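Local coordinates for protein heme oxygenase (Leptospira interrogans, PDB 5KZL) that catalyses the oxygen-dependent opening of the heme ring to biliverdin, with release of iron and carbon monoxide, at residues 104-110 against 205-211; 53-58 against 110-115; 44-49 against 88-93. The protein carries 1 engineered substitution. All coordinates share one frame; numbering follows the deposited sequence. Where two conformers were deposited one is given.

Contact 1: 104-110 against 205-211; sequences SVATQDY and NQGIFSE. With HEM (protoporphyrin IX containing Fe), chain B.
The carboxylate of Glu211 bridges two donors at the start of helix 105-120. Its OE1 accepts from Ser104 OG at 2.6 Å, close to the carboxylate plane, while OE2 takes the backbone N-H of Ala106 at 2.9 Å, nearly straight at 164° but well tilted out of that plane. Both oxygens are met on their syn sides, so the carboxylate faces the helix start with both oxygens engaged. Ser104 is the N-cap: its OG also accepts from Thr107 N, at 3.1 Å. With OG between the backbone N and the carbonyl carbon (chi1 76°), the one hydroxyl can serve the cap and the carboxylate together.

About one turn beyond Ala106, Asn205 ND2 donates to Tyr110 OH at 2.9 Å. The amide and ring planes stand 79° apart and the hydroxyl lies a little off the amide plane. ND2 also donates to Val201 O, and OD1 accepts from Arg132 NH1, which fixes the sense of the amide.

Between these polar ends the antiparallel segment axes approach to 8.5 Å, with the small residues Ala106 and Gly207 at the centre. Ala106 CB rests 3.5 Å from Gly207 O and 3.8 Å from Ile208 CG2, while Ile208 CD1 reaches the edge of the Tyr110 ring. Beyond the interface, Phe209 belongs to the heme pocket and brings CE2 to 3.3 Å from the vinyl atom CBB of the heme. The Glu211 carboxylate, two residues past Phe209, would probably be favoured by the dipole of helix 105-120, whose N-terminus it links to the end of helix 188-210.

Contact 2: 53-58 against 110-115; sequences YVYESM and YVQRIR
Ser57 and Arg115 share a water, the polar link across an otherwise apolar pair of helices. Ser57 OG donates to the water at 2.8 Å and Arg115 NE donates at 3.0 Å; the water lies in the guanidinium plane, at its edge. Having OG anti to the backbone N (chi1 -176°) carries the hydroxyl across to the other helix, where Ile114 CG2 packs 3.4 Å from it and Arg115 CG and Val111 CG1 lie slightly farther off. Val111 CG1 also sits over the centre of one guanidinium face, so the same methyl borders both partners of the water.

The segments run almost parallel, 9° apart, with axes 9.2 Å from each other. Val54 lies across the Tyr110 ring: CG1 makes a CH-pi contact, 3.8 Å from the ring centroid and 20° off its normal, while CG2 approaches CD2 on the same ring at 3.5 Å. Both methyls of this one residue therefore cover the aromatic face. On the opposite helix Val111 points CG2 at the carbonyl of Tyr53, 3.5 Å from its O. Ile114 spreads its branches, CD1 reaching Val54 O at 3.6 Å and CG2 passing Met58 CA, which fits it between successive turns of helix 41-64.

This is helix-helix packing inside the all-helical heme oxygenase fold, joining helices 41-64 and 105-120. Helix 125-151 borders the apolar side of the pair, where His128 touches both Met58 and Ile114. Helix 188-210 meets helix 105-120 through Val201 and Leu204 on Tyr110 and through a salt bridge from Arg113 to Glu197. Tyr53 turns outward instead, its hydroxyl bonded to His101 O and its ring against Pro98 and Pro103 in the loops.

Contact 3: 44-49 against 88-93; sequences YARHLE and DLQFFY
Segments 44-49 and 88-93 run antiparallel at 151°, their axes approaching to 10.0 Å, and come nearest at Ala45 and Phe92; they pack helix 41-64 against helix 82-93 within the all-helical heme oxygenase fold. The alanine methyl occupies this closest point and packs 3.6 Å from Tyr93 CE2. Beside it, Tyr44 presents an edge to the face of Phe92 in an offset edge-to-face pair, the planes at 67° and the centroids 5.4 Å apart. Leu48 CD1 closes on the same phenylalanine, 3.6 Å from CD2, and Leu89 CD2 touches both Leu48 CB and Glu49 CG.

Polar groups flank this apolar middle. A water accepts from Tyr44 OH at 2.6 Å and donates to Asp88 OD2 at 2.9 Å; Tyr44 OH also bonds Tyr162 OH, and Asp88 takes the backbone N-H groups of Ser160 and Phe161. At the other flank the Glu49 carboxylate is turned nearly parallel to the Tyr93 ring but displaced from its plane, OE2 standing 2.6 Å from Tyr93 OH and accepting from Trp96 NE1. The buried Asp88 carboxylate, with two backbone donors and a water, is thus well satisfied, and its charge is probably eased by them.

Contacts 2 and 3 are buried and lie on successive parts of helix 41-64, whereas contact 1 is partly exposed and involves helix 188-210, which bears the pocket residue Phe209. Contacts 1 and 2 share helix 105-120 and Tyr110, whose hydroxyl serves the first and whose ring face serves the second; they also touch where Thr107 CG2 meets Tyr53 CB. Contact 1 depends on direct hydrogen bonds, two of them at a helix start, contact 2 on aliphatic packing with one water bridge, and contact 3 on aromatic packing between polar flanks. His47 beside Phe209 joins contact 3 to contact 1, while contacts 2 and 3 adjoin only in sequence.

Contact 1: 104-110 against 205-211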
loop_
_atom_site.group_PDB
_atom_site.type_symbol
_atom_site.label_atom_id
_atom_site.label_comp_id
_atom_site.label_asym_id
_atom_site.label_seq_id
_atom_site.Cartn_x
_atom_site.Cartn_y
_atom_site.Cartn_z
ATOM N N SER A 104 -4.167 -9.966 -12.094
ATOM C CA SER A 104 -3.638 -11.309 -11.892
ATOM C C SER A 104 -4.481 -12.050 -10.826
ATOM O O SER A 104 -5.257 -11.409 -10.105
ATOM C CB SER A 104 -2.192 -11.222 -11.420
ATOM O OG SER A 104 -2.140 -10.845 -10.052
ATOM N N VAL A 105 -4.312 -13.389 -10.719
ATOM C CA VAL A 105 -4.984 -14.232 -9.726
ATOM C C VAL A 105 -4.786 -13.667 -8.281
ATOM O O VAL A 105 -5.769 -13.451 -7.560
ATOM C CB VAL A 105 -4.527 -15.721 -9.868
ATOM C CG1 VAL A 105 -4.912 -16.557 -8.647
ATOM C CG2 VAL A 105 -5.101 -16.344 -11.139
ATOM N N ALA A 106 -3.526 -13.420 -7.877
ATOM C CA ALA A 106 -3.211 -12.905 -6.538
ATOM C C ALA A 106 -3.768 -11.499 -6.339
ATOM O O ALA A 106 -4.173 -11.183 -5.227
ATOM C CB ALA A 106 -1.713 -12.910 -6.295
ATOM N N THR A 107 -3.826 -10.675 -7.421
ATOM C CA THR A 107 -4.377 -9.318 -7.361
ATOM C C THR A 107 -5.895 -9.408 -7.096
ATOM O O THR A 107 -6.410 -8.687 -6.245
ATOM C CB THR A 107 -4.027 -8.519 -8.622
ATOM O OG1 THR A 107 -2.605 -8.398 -8.705
ATOM C CG2 THR A 107 -4.657 -7.118 -8.629
ATOM N N GLN A 108 -6.586 -10.305 -7.810
ATOM C CA GLN A 108 -8.031 -10.556 -7.652
ATOM C C GLN A 108 -8.418 -11.000 -6.232
ATOM O O GLN A 108 -9.461 -10.584 -5.720
ATOM C CB GLN A 108 -8.493 -11.620 -8.673
ATOM C CG GLN A 108 -8.603 -11.099 -10.100
ATOM C CD GLN A 108 -8.965 -12.226 -11.036
ATOM O OE1 GLN A 108 -9.888 -13.001 -10.772
ATOM N NE2 GLN A 108 -8.226 -12.367 -12.135
ATOM N N ASP A 109 -7.593 -11.853 -5.606
ATOM C CA ASP A 109 -7.865 -12.326 -4.260
ATOM C C ASP A 109 -7.696 -11.208 -3.250
ATOM O O ASP A 109 -8.455 -11.134 -2.279
ATOM C CB ASP A 109 -6.989 -13.526 -3.929
ATOM C CG ASP A 109 -7.335 -14.765 -4.754
ATOM O OD1 ASP A 109 -8.442 -14.797 -5.365
ATOM O OD2 ASP A 109 -6.526 -15.698 -4.773
ATOM N N TYR A 110 -6.729 -10.316 -3.511
ATOM C CA TYR A 110 -6.434 -9.156 -2.669
ATOM C C TYR A 110 -7.614 -8.179 -2.762
ATOM O O TYR A 110 -8.176 -7.838 -1.727
ATOM C CB TYR A 110 -5.089 -8.515 -3.106
ATOM C CG TYR A 110 -4.417 -7.526 -2.162
ATOM C CD1 TYR A 110 -5.150 -6.839 -1.190
ATOM C CD2 TYR A 110 -3.067 -7.211 -2.301
ATOM C CE1 TYR A 110 -4.545 -5.887 -0.363
ATOM C CE2 TYR A 110 -2.456 -6.263 -1.484
ATOM C CZ TYR A 110 -3.194 -5.615 -0.507
ATOM O OH TYR A 110 -2.601 -4.633 0.252
ATOM N N ASN A 205 0.174 -9.136 0.033
ATOM C CA ASN A 205 1.266 -8.463 -0.682
ATOM C C ASN A 205 2.336 -9.460 -1.096
ATOM O O ASN A 205 2.811 -9.386 -2.223
ATOM C CB ASN A 205 1.862 -7.335 0.168
ATOM C CG ASN A 205 1.028 -6.097 0.036
ATOM O OD1 ASN A 205 1.230 -5.308 -0.887
ATOM N ND2 ASN A 205 -0.050 -6.002 0.817
ATOM N N GLN A 206 2.692 -10.429 -0.207
ATOM C CA GLN A 206 3.652 -11.498 -0.538
ATOM C C GLN A 206 3.113 -12.304 -1.734
ATOM O O GLN A 206 3.890 -12.696 -2.604
ATOM C CB GLN A 206 3.872 -12.447 0.654
ATOM C CG GLN A 206 4.489 -11.780 1.878
ATOM C CD GLN A 206 4.816 -12.734 3.012
ATOM O OE1 GLN A 206 5.359 -13.829 2.807
ATOM N NE2 GLN A 206 4.558 -12.302 4.253
ATOM N N GLY A 207 1.792 -12.508 -1.763
ATOM C CA GLY A 207 1.093 -13.213 -2.836
ATOM C C GLY A 207 1.250 -12.558 -4.195
ATOM O O GLY A 207 1.582 -13.231 -5.175
ATOM N N ILE A 208 1.067 -11.235 -4.269
ATOM C CA ILE A 208 1.243 -10.517 -5.539
ATOM C C ILE A 208 2.734 -10.478 -5.931
ATOM O O ILE A 208 3.043 -10.642 -7.106
ATOM C CB ILE A 208 0.546 -9.118 -5.607
ATOM C CG1 ILE A 208 1.075 -8.146 -4.553
ATOM C CG2 ILE A 208 -0.984 -9.248 -5.542
ATOM C CD1 ILE A 208 0.463 -6.717 -4.575
ATOM N N PHE A 209 3.657 -10.354 -4.949
ATOM C CA PHE A 209 5.098 -10.348 -5.227
ATOM C C PHE A 209 5.588 -11.702 -5.749
ATOM O O PHE A 209 6.499 -11.739 -6.601
ATOM C CB PHE A 209 5.933 -9.865 -4.024
ATOM C CG PHE A 209 5.682 -8.452 -3.524
ATOM C CD1 PHE A 209 5.192 -7.464 -4.376
ATOM C CD2 PHE A 209 5.954 -8.107 -2.209
ATOM C CE1 PHE A 209 4.954 -6.165 -3.908
ATOM C CE2 PHE A 209 5.735 -6.804 -1.748
ATOM C CZ PHE A 209 5.233 -5.846 -2.597
ATOM N N SER A 210 4.950 -12.800 -5.251
ATOM C CA SER A 210 5.235 -14.198 -5.616
ATOM C C SER A 210 5.028 -14.452 -7.103
ATOM O O SER A 210 5.613 -15.375 -7.657
ATOM C CB SER A 210 4.346 -15.152 -4.815
ATOM O OG SER A 210 3.124 -15.435 -5.479
ATOM N N GLU A 211 4.158 -13.661 -7.741
ATOM C CA GLU A 211 3.835 -13.828 -9.158
ATOM C C GLU A 211 4.862 -13.273 -10.123
ATOM O O GLU A 211 4.861 -13.658 -11.294
ATOM C CB GLU A 211 2.504 -13.166 -9.460
ATOM C CG GLU A 211 1.314 -13.919 -8.923
ATOM C CD GLU A 211 0.006 -13.202 -9.165
ATOM O OE1 GLU A 211 0.006 -11.949 -9.121
ATOM O OE2 GLU A 211 -1.031 -13.889 -9.300
HETATM C CHA HEM B . 8.239 0.799 7.435
HETATM C CHB HEM B . 5.113 -1.861 5.059
HETATM C CHC HEM B . 8.660 -3.280 2.187
HETATM C CHD HEM B . 11.436 0.015 3.996
HETATM C C1A HEM B . 7.095 0.204 7.025
HETATM C C2A HEM B . 5.852 0.303 7.732
HETATM C C3A HEM B . 4.990 -0.467 7.074
HETATM C C4A HEM B . 5.654 -1.013 5.975
HETATM C CMA HEM B . 3.561 -0.680 7.386
HETATM C CAA HEM B . 5.557 1.114 8.969
HETATM C CBA HEM B . 6.047 0.434 10.268
HETATM C CGA HEM B . 5.587 1.195 11.441
HETATM O O1A HEM B . 4.856 0.696 12.240
HETATM O O2A HEM B . 5.967 2.348 11.561
HETATM C C1B HEM B . 5.810 -2.517 4.059
HETATM C C2B HEM B . 5.228 -3.539 3.203
HETATM C C3B HEM B . 6.245 -3.924 2.408
HETATM C C4B HEM B . 7.431 -3.143 2.794
HETATM C CMB HEM B . 3.821 -4.030 3.163
HETATM C CAB HEM B . 6.286 -4.890 1.384
HETATM C CBB HEM B . 5.319 -5.655 1.358
HETATM C C1C HEM B . 9.704 -2.431 2.286
HETATM C C2C HEM B . 10.785 -2.306 1.370
HETATM C C3C HEM B . 11.566 -1.348 1.900
HETATM C C4C HEM B . 10.945 -0.873 3.109
HETATM C CMC HEM B . 10.989 -3.089 0.073
HETATM C CAC HEM B . 12.806 -0.897 1.310
HETATM C CBC HEM B . 13.291 0.236 1.615
HETATM C C1D HEM B . 10.821 0.427 5.160
HETATM C C2D HEM B . 11.457 1.361 6.124
HETATM C C3D HEM B . 10.558 1.596 7.046
HETATM C C4D HEM B . 9.380 0.797 6.678
HETATM C CMD HEM B . 12.811 1.968 6.013
HETATM C CAD HEM B . 10.756 2.462 8.260
HETATM C CBD HEM B . 10.715 3.917 7.978
HETATM C CGD HEM B . 10.889 4.759 9.200
HETATM O O1D HEM B . 10.751 4.313 10.274
HETATM O O2D HEM B . 11.154 5.911 9.038
HETATM N NA HEM B . 6.903 -0.631 5.998
HETATM N NB HEM B . 7.059 -2.418 3.757
HETATM N NC HEM B . 9.863 -1.582 3.276
HETATM N ND HEM B . 9.596 0.145 5.549
HETATM FE FE HEM B . 8.386 -1.105 4.683
HETATM O O HOH W 1 7.778 0.541 3.229
#

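Contact 2: 53-58 against 110-115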
loop_
_atom_site.group_PDB
_atom_site.type_symbol
_atom_site.label_atom_id
_atom_site.label_comp_id
_atom_site.label_asym_id
_atom_site.label_seq_id
_atom_site.Cartn_x
_atom_site.Cartn_y
_atom_site.Cartn_z
ATOM N N TYR A 53 -4.735 -2.055 -9.236
ATOM C CA TYR A 53 -6.015 -2.677 -8.881
ATOM C C TYR A 53 -6.267 -2.658 -7.367
ATOM O O TYR A 53 -7.385 -2.409 -6.906
ATOM C CB TYR A 53 -6.114 -4.084 -9.500
ATOM C CG TYR A 53 -6.212 -4.031 -11.004
ATOM C CD1 TYR A 53 -7.287 -3.403 -11.630
ATOM C CD2 TYR A 53 -5.207 -4.569 -11.810
ATOM C CE1 TYR A 53 -7.368 -3.317 -13.017
ATOM C CE2 TYR A 53 -5.267 -4.469 -13.202
ATOM C CZ TYR A 53 -6.370 -3.871 -13.799
ATOM O OH TYR A 53 -6.499 -3.783 -15.169
ATOM N N VAL A 54 -5.207 -2.880 -6.595
ATOM C CA VAL A 54 -5.304 -2.910 -5.128
ATOM C C VAL A 54 -5.709 -1.542 -4.590
ATOM O O VAL A 54 -6.692 -1.440 -3.848
ATOM C CB VAL A 54 -3.964 -3.417 -4.528
ATOM C CG1 VAL A 54 -3.887 -3.152 -3.022
ATOM C CG2 VAL A 54 -3.749 -4.898 -4.850
ATOM N N TYR A 55 -4.955 -0.496 -4.955
ATOM C CA TYR A 55 -5.255 0.859 -4.484
ATOM C C TYR A 55 -6.570 1.393 -5.031
ATOM O O TYR A 55 -7.245 2.094 -4.304
ATOM C CB TYR A 55 -4.088 1.807 -4.776
ATOM C CG TYR A 55 -2.897 1.581 -3.870
ATOM C CD1 TYR A 55 -2.791 2.243 -2.652
ATOM C CD2 TYR A 55 -1.868 0.720 -4.238
ATOM C CE1 TYR A 55 -1.683 2.062 -1.822
ATOM C CE2 TYR A 55 -0.743 0.544 -3.424
ATOM C CZ TYR A 55 -0.663 1.214 -2.216
ATOM O OH TYR A 55 0.423 1.043 -1.409
ATOM N N GLU A 56 -6.948 1.066 -6.280
ATOM C CA GLU A 56 -8.242 1.485 -6.838
ATOM C C GLU A 56 -9.362 0.976 -5.931
ATOM O O GLU A 56 -10.246 1.751 -5.565
ATOM C CB GLU A 56 -8.425 0.949 -8.265
ATOM C CG GLU A 56 -9.835 1.111 -8.813
ATOM C CD GLU A 56 -10.008 0.544 -10.206
ATOM O OE1 GLU A 56 -9.766 -0.670 -10.399
ATOM O OE2 GLU A 56 -10.384 1.323 -11.110
ATOM N N SER A 57 -9.315 -0.314 -5.553
ATOM C CA SER A 57 -10.308 -0.945 -4.671
ATOM C C SER A 57 -10.247 -0.360 -3.258
ATOM O O SER A 57 -11.283 0.042 -2.719
ATOM C CB SER A 57 -10.098 -2.452 -4.611
ATOM O OG SER A 57 -11.137 -3.021 -3.825
ATOM N N MET A 58 -9.024 -0.298 -2.660
ATOM C CA MET A 58 -8.885 0.254 -1.321
ATOM C C MET A 58 -9.444 1.674 -1.241
ATOM O O MET A 58 -10.185 1.960 -0.294
ATOM C CB MET A 58 -7.432 0.153 -0.842
ATOM C CG MET A 58 -7.232 0.669 0.563
ATOM S SD MET A 58 -5.637 0.236 1.270
ATOM C CE MET A 58 -4.568 1.119 0.234
ATOM N N TYR A 110 -6.729 -10.316 -3.511
ATOM C CA TYR A 110 -6.434 -9.156 -2.669
ATOM C C TYR A 110 -7.614 -8.179 -2.762
ATOM O O TYR A 110 -8.176 -7.838 -1.727
ATOM C CB TYR A 110 -5.089 -8.515 -3.106
ATOM C CG TYR A 110 -4.417 -7.526 -2.162
ATOM C CD1 TYR A 110 -5.150 -6.839 -1.190
ATOM C CD2 TYR A 110 -3.067 -7.211 -2.301
ATOM C CE1 TYR A 110 -4.545 -5.887 -0.363
ATOM C CE2 TYR A 110 -2.456 -6.263 -1.484
ATOM C CZ TYR A 110 -3.194 -5.615 -0.507
ATOM O OH TYR A 110 -2.601 -4.633 0.252
ATOM N N VAL A 111 -8.057 -7.824 -3.980
ATOM C CA VAL A 111 -9.208 -6.934 -4.224
ATOM C C VAL A 111 -10.492 -7.517 -3.578
ATOM O O VAL A 111 -11.267 -6.794 -2.948
ATOM C CB VAL A 111 -9.340 -6.640 -5.762
ATOM C CG1 VAL A 111 -10.681 -5.983 -6.116
ATOM C CG2 VAL A 111 -8.177 -5.786 -6.267
ATOM N N GLN A 112 -10.700 -8.832 -3.700
ATOM C CA GLN A 112 -11.843 -9.485 -3.078
ATOM C C GLN A 112 -11.796 -9.285 -1.560
ATOM O O GLN A 112 -12.826 -9.005 -0.946
ATOM C CB GLN A 112 -11.833 -10.987 -3.395
ATOM C CG GLN A 112 -12.888 -11.781 -2.626
ATOM C CD GLN A 112 -14.295 -11.635 -3.171
ATOM O OE1 GLN A 112 -14.634 -10.696 -3.906
ATOM N NE2 GLN A 112 -15.149 -12.577 -2.815
ATOM N N ARG A 113 -10.610 -9.444 -0.963
ATOM C CA ARG A 113 -10.470 -9.267 0.469
ATOM C C ARG A 113 -10.867 -7.866 0.857
ATOM O O ARG A 113 -11.659 -7.716 1.783
ATOM C CB ARG A 113 -9.063 -9.609 0.984
ATOM C CG ARG A 113 -8.902 -9.398 2.487
ATOM C CD ARG A 113 -9.640 -10.446 3.268
ATOM N NE ARG A 113 -9.266 -10.477 4.682
ATOM C CZ ARG A 113 -9.196 -11.599 5.385
ATOM N NH1 ARG A 113 -9.465 -12.767 4.814
ATOM N NH2 ARG A 113 -8.853 -11.565 6.665
ATOM N N ILE A 114 -10.385 -6.856 0.104
ATOM C CA ILE A 114 -10.699 -5.451 0.374
ATOM C C ILE A 114 -12.210 -5.201 0.310
ATOM O O ILE A 114 -12.781 -4.539 1.190
ATOM C CB ILE A 114 -9.910 -4.520 -0.593
ATOM C CG1 ILE A 114 -8.403 -4.587 -0.338
ATOM C CG2 ILE A 114 -10.426 -3.054 -0.516
ATOM C CD1 ILE A 114 -7.544 -4.166 -1.589
ATOM N N ARG A 115 -12.833 -5.686 -0.753
ATOM C CA ARG A 115 -14.264 -5.508 -0.974
ATOM C C ARG A 115 -15.108 -6.128 0.125
ATOM O O ARG A 115 -15.997 -5.465 0.637
ATOM C CB ARG A 115 -14.661 -6.055 -2.344
ATOM C CG ARG A 115 -14.108 -5.182 -3.445
ATOM C CD ARG A 115 -14.297 -5.796 -4.805
ATOM N NE ARG A 115 -13.941 -4.830 -5.855
ATOM C CZ ARG A 115 -13.929 -5.113 -7.154
ATOM N NH1 ARG A 115 -14.190 -6.344 -7.573
ATOM N NH2 ARG A 115 -13.605 -4.181 -8.041
HETATM O O HOH W 2 -13.578 -2.051 -4.714
#

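Contact 3: 44-49 against 88-93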
loop_
_atom_site.group_PDB
_atom_site.type_symbol
_atom_site.label_atom_id
_atom_site.label_comp_id
_atom_site.label_asym_id
_atom_site.label_seq_id
_atom_site.Cartn_x
_atom_site.Cartn_y
_atom_site.Cartn_z
ATOM N N TYR A 44 8.719 -4.841 -13.424
ATOM C CA TYR A 44 8.372 -3.675 -12.625
ATOM C C TYR A 44 6.979 -3.127 -12.993
ATOM O O TYR A 44 6.189 -2.784 -12.106
ATOM C CB TYR A 44 9.457 -2.583 -12.733
ATOM C CG TYR A 44 9.168 -1.438 -11.787
ATOM C CD1 TYR A 44 9.359 -1.577 -10.413
ATOM C CD2 TYR A 44 8.700 -0.217 -12.263
ATOM C CE1 TYR A 44 9.083 -0.532 -9.536
ATOM C CE2 TYR A 44 8.401 0.831 -11.391
ATOM C CZ TYR A 44 8.601 0.668 -10.029
ATOM O OH TYR A 44 8.291 1.684 -9.162
ATOM N N ALA A 45 6.693 -3.029 -14.305
ATOM C CA ALA A 45 5.402 -2.539 -14.806
ATOM C C ALA A 45 4.224 -3.441 -14.349
ATOM O O ALA A 45 3.188 -2.901 -13.938
ATOM C CB ALA A 45 5.451 -2.401 -16.322
ATOM N N ARG A 46 4.400 -4.794 -14.375
ATOM C CA ARG A 46 3.387 -5.755 -13.922
ATOM C C ARG A 46 3.154 -5.580 -12.419
ATOM O O ARG A 46 2.011 -5.666 -11.958
ATOM C CB ARG A 46 3.785 -7.207 -14.277
ATOM C CG ARG A 46 3.879 -7.446 -15.790
ATOM C CD ARG A 46 4.075 -8.910 -16.164
ATOM N NE ARG A 46 5.445 -9.378 -15.954
ATOM C CZ ARG A 46 6.428 -9.241 -16.839
ATOM N NH1 ARG A 46 6.211 -8.619 -17.991
ATOM N NH2 ARG A 46 7.638 -9.712 -16.573
ATOM N N HIS A 47 4.227 -5.268 -11.671
ATOM C CA HIS A 47 4.179 -5.004 -10.243
ATOM C C HIS A 47 3.284 -3.751 -10.005
ATOM O O HIS A 47 2.395 -3.801 -9.148
ATOM C CB HIS A 47 5.627 -4.853 -9.746
ATOM C CG HIS A 47 5.836 -3.907 -8.615
ATOM N ND1 HIS A 47 5.751 -4.331 -7.304
ATOM C CD2 HIS A 47 6.225 -2.609 -8.633
ATOM C CE1 HIS A 47 6.064 -3.274 -6.564
ATOM N NE2 HIS A 47 6.318 -2.208 -7.320
ATOM N N LEU A 48 3.452 -2.671 -10.821
ATOM C CA LEU A 48 2.583 -1.479 -10.731
ATOM C C LEU A 48 1.135 -1.797 -11.103
ATOM O O LEU A 48 0.236 -1.191 -10.533
ATOM C CB LEU A 48 3.077 -0.280 -11.598
ATOM C CG LEU A 48 4.478 0.277 -11.314
ATOM C CD1 LEU A 48 4.916 1.239 -12.409
ATOM C CD2 LEU A 48 4.579 0.924 -9.935
ATOM N N GLU A 49 0.905 -2.735 -12.039
ATOM C CA GLU A 49 -0.465 -3.097 -12.431
ATOM C C GLU A 49 -1.203 -3.693 -11.272
ATOM O O GLU A 49 -2.348 -3.326 -11.052
ATOM C CB GLU A 49 -0.467 -4.104 -13.564
ATOM C CG GLU A 49 0.015 -3.503 -14.861
ATOM C CD GLU A 49 0.099 -4.520 -15.972
ATOM O OE1 GLU A 49 -0.015 -5.733 -15.698
ATOM O OE2 GLU A 49 0.259 -4.094 -17.131
ATOM N N ASP A 88 2.512 6.480 -13.508
ATOM C CA ASP A 88 3.698 5.633 -13.701
ATOM C C ASP A 88 3.419 4.586 -14.772
ATOM O O ASP A 88 4.280 4.351 -15.608
ATOM C CB ASP A 88 4.140 4.960 -12.383
ATOM C CG ASP A 88 4.668 5.951 -11.363
ATOM O OD1 ASP A 88 4.976 7.106 -11.752
ATOM O OD2 ASP A 88 4.785 5.575 -10.188
ATOM N N LEU A 89 2.202 4.006 -14.790
ATOM C CA LEU A 89 1.827 3.028 -15.814
ATOM C C LEU A 89 1.877 3.637 -17.224
ATOM O O LEU A 89 2.383 3.014 -18.152
ATOM C CB LEU A 89 0.482 2.376 -15.518
ATOM C CG LEU A 89 0.527 1.339 -14.397
ATOM C CD1 LEU A 89 -0.844 1.116 -13.837
ATOM C CD2 LEU A 89 1.135 0.017 -14.905
ATOM N N GLN A 90 1.410 4.892 -17.370
ATOM C CA GLN A 90 1.510 5.570 -18.657
ATOM C C GLN A 90 3.007 5.761 -19.038
ATOM O O GLN A 90 3.344 5.608 -20.208
ATOM C CB GLN A 90 0.771 6.927 -18.603
ATOM C CG GLN A 90 0.659 7.673 -19.962
ATOM C CD GLN A 90 1.945 8.371 -20.384
ATOM O OE1 GLN A 90 2.615 9.045 -19.587
ATOM N NE2 GLN A 90 2.347 8.195 -21.647
ATOM N N PHE A 91 3.892 6.094 -18.066
ATOM C CA PHE A 91 5.314 6.268 -18.395
ATOM C C PHE A 91 5.910 4.956 -18.952
ATOM O O PHE A 91 6.619 4.976 -19.964
ATOM C CB PHE A 91 6.138 6.776 -17.191
ATOM C CG PHE A 91 7.632 6.731 -17.461
ATOM C CD1 PHE A 91 8.244 7.709 -18.243
ATOM C CD2 PHE A 91 8.403 5.666 -17.013
ATOM C CE1 PHE A 91 9.610 7.637 -18.535
ATOM C CE2 PHE A 91 9.758 5.576 -17.331
ATOM C CZ PHE A 91 10.354 6.562 -18.088
ATOM N N PHE A 92 5.649 3.831 -18.271
ATOM C CA PHE A 92 6.200 2.544 -18.697
ATOM C C PHE A 92 5.559 1.962 -19.975
ATOM O O PHE A 92 6.264 1.379 -20.810
ATOM C CB PHE A 92 6.163 1.521 -17.552
ATOM C CG PHE A 92 7.161 1.898 -16.486
ATOM C CD1 PHE A 92 8.521 1.732 -16.697
ATOM C CD2 PHE A 92 6.743 2.499 -15.299
ATOM C CE1 PHE A 92 9.452 2.152 -15.740
ATOM C CE2 PHE A 92 7.669 2.917 -14.344
ATOM C CZ PHE A 92 9.019 2.731 -14.565
ATOM N N TYR A 93 4.238 2.097 -20.117
ATOM C CA TYR A 93 3.538 1.495 -21.254
ATOM C C TYR A 93 3.290 2.403 -22.465
ATOM O O TYR A 93 2.952 1.884 -23.539
ATOM C CB TYR A 93 2.211 0.912 -20.790
ATOM C CG TYR A 93 2.366 -0.387 -20.036
ATOM C CD1 TYR A 93 2.557 -1.592 -20.713
ATOM C CD2 TYR A 93 2.277 -0.426 -18.650
ATOM C CE1 TYR A 93 2.687 -2.795 -20.025
ATOM C CE2 TYR A 93 2.389 -1.632 -17.950
ATOM C CZ TYR A 93 2.598 -2.813 -18.644
ATOM O OH TYR A 93 2.729 -4.011 -17.981
HETATM O O HOH W 3 6.952 3.672 -10.215
#